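Local atomic coordinates of 5-carboxymethyl-2-hydroxymuconate semialdehyde dehydrogenase (Thermus thermophilus, PDB entry 2D4E), a protein that probably oxidises 5-carboxymethyl-2-hydroxymuconate semialdehyde to the corresponding acid with NAD as cofactor, as a tetrameric member of the aldehyde dehydrogenase family. Residues K421-A426 / A449-L454. Numbering follows the deposited sequence.
Sequences KDEEEA and AHRLAL
Glu423 OE1 receives the N-H of Arg451 NE at 2.8 Å, a nearly straight bond (167°), while Arg451 NH2 reaches Glu423 OE2 at 2.8 Å on a more bent path. Both oxygens use their syn lone pairs, and the carboxylate and guanidinium planes lie only 21° apart, so this is a side-on, two-pronged salt bridge that fixes the rotation of both flat groups. Glu423 spans the gap because its chain is fully extended, with CG anti to the backbone N; Arg451 instead bends at chi3 (56°), turning its NE edge to the acid. Beside the ion pair, Leu452 CD2 packs against the aliphatic part of Glu423, 3.9 Å from Glu423 CG, and Leu452 also touches Phe281. On the remaining nitrogen, Arg451 NH1 donates to the Leu505 carbonyl of a neighbouring subunit, so one guanidinium serves both the helix pair and the oligomer. Asp422 N-caps helix 423-431, its OD2 accepting from Glu425 N at 2.9 Å. These helices follow parallel strands 414-420 and 438-442 of one mixed sheet, and the arrangement is that of neighbouring helices on the alpha/beta catalytic domain of an aldehyde dehydrogenase, here beside a subunit interface.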
# COMPACT_ATOMS: atom_id res chain seq x y z
N LYS C 421 -29.90 -26.95 9.60
CA LYS C 421 -30.87 -26.44 10.56
C LYS C 421 -30.58 -25.03 11.07
O LYS C 421 -31.49 -24.34 11.52
CB LYS C 421 -31.01 -27.40 11.74
CG LYS C 421 -29.84 -27.37 12.71
CD LYS C 421 -30.05 -28.38 13.84
CE LYS C 421 -29.13 -28.09 15.02
NZ LYS C 421 -27.70 -28.11 14.64
N ASP C 422 -29.32 -24.61 11.00
CA ASP C 422 -28.96 -23.28 11.47
C ASP C 422 -27.62 -22.80 10.90
O ASP C 422 -26.91 -23.56 10.25
CB ASP C 422 -28.93 -23.25 13.01
CG ASP C 422 -27.94 -24.24 13.60
OD1 ASP C 422 -28.07 -24.56 14.80
OD2 ASP C 422 -27.02 -24.69 12.87
N GLU C 423 -27.30 -21.54 11.16
CA GLU C 423 -26.07 -20.93 10.66
C GLU C 423 -24.83 -21.77 10.96
O GLU C 423 -24.03 -22.05 10.06
CB GLU C 423 -25.90 -19.53 11.25
CG GLU C 423 -24.64 -18.81 10.78
CD GLU C 423 -24.52 -17.39 11.32
OE1 GLU C 423 -23.39 -16.86 11.32
OE2 GLU C 423 -25.55 -16.81 11.73
N GLU C 424 -24.68 -22.17 12.22
CA GLU C 424 -23.55 -22.99 12.65
C GLU C 424 -23.38 -24.26 11.79
O GLU C 424 -22.28 -24.59 11.36
CB GLU C 424 -23.73 -23.36 14.13
CG GLU C 424 -22.93 -24.56 14.63
CD GLU C 424 -23.22 -24.88 16.10
OE1 GLU C 424 -24.41 -24.88 16.49
OE2 GLU C 424 -22.26 -25.14 16.86
N GLU C 425 -24.49 -24.95 11.53
CA GLU C 425 -24.45 -26.16 10.73
C GLU C 425 -24.22 -25.85 9.24
O GLU C 425 -23.55 -26.60 8.54
CB GLU C 425 -25.74 -26.96 10.91
CG GLU C 425 -25.83 -28.24 10.09
CD GLU C 425 -27.02 -29.10 10.49
OE1 GLU C 425 -26.93 -29.82 11.51
OE2 GLU C 425 -28.05 -29.06 9.78
N ALA C 426 -24.77 -24.73 8.77
CA ALA C 426 -24.57 -24.35 7.38
C ALA C 426 -23.07 -24.12 7.13
O ALA C 426 -22.53 -24.55 6.11
CB ALA C 426 -25.35 -23.08 7.06
N ALA C 449 -24.21 -12.25 7.28
CA ALA C 449 -23.51 -12.22 6.01
C ALA C 449 -21.98 -12.07 6.15
O ALA C 449 -21.22 -12.91 5.67
CB ALA C 449 -24.07 -11.11 5.13
N HIS C 450 -21.55 -10.99 6.79
CA HIS C 450 -20.13 -10.73 6.98
C HIS C 450 -19.46 -11.77 7.86
O HIS C 450 -18.31 -12.14 7.64
CB HIS C 450 -19.93 -9.33 7.57
CG HIS C 450 -20.22 -8.23 6.61
ND1 HIS C 450 -19.37 -7.91 5.57
CD2 HIS C 450 -21.29 -7.42 6.48
CE1 HIS C 450 -19.91 -6.95 4.84
NE2 HIS C 450 -21.08 -6.63 5.38
N ARG C 451 -20.21 -12.25 8.84
CA ARG C 451 -19.73 -13.27 9.76
C ARG C 451 -19.41 -14.54 8.97
O ARG C 451 -18.32 -15.11 9.10
CB ARG C 451 -20.81 -13.55 10.81
CG ARG C 451 -20.39 -14.41 11.97
CD ARG C 451 -21.39 -14.24 13.11
NE ARG C 451 -22.76 -14.54 12.70
CZ ARG C 451 -23.83 -13.84 13.09
NH1 ARG C 451 -23.68 -12.80 13.89
NH2 ARG C 451 -25.04 -14.20 12.68
N LEU C 452 -20.34 -14.97 8.13
CA LEU C 452 -20.13 -16.16 7.30
C LEU C 452 -19.05 -15.90 6.25
O LEU C 452 -18.27 -16.79 5.92
CB LEU C 452 -21.42 -16.57 6.61
CG LEU C 452 -22.47 -17.26 7.49
CD1 LEU C 452 -23.77 -17.42 6.72
CD2 LEU C 452 -21.92 -18.61 7.94
N ALA C 453 -19.00 -14.68 5.72
CA ALA C 453 -17.99 -14.36 4.71
C ALA C 453 -16.60 -14.58 5.32
O ALA C 453 -15.72 -15.15 4.69
CB ALA C 453 -18.16 -12.92 4.24
N LEU C 454 -16.43 -14.14 6.56
CA LEU C 454 -15.15 -14.29 7.25
C LEU C 454 -14.82 -15.73 7.64
O LEU C 454 -13.66 -16.13 7.64
CB LEU C 454 -15.12 -13.42 8.51
CG LEU C 454 -13.80 -13.43 9.28
CD1 LEU C 454 -12.73 -12.71 8.46
CD2 LEU C 454 -13.96 -12.76 10.63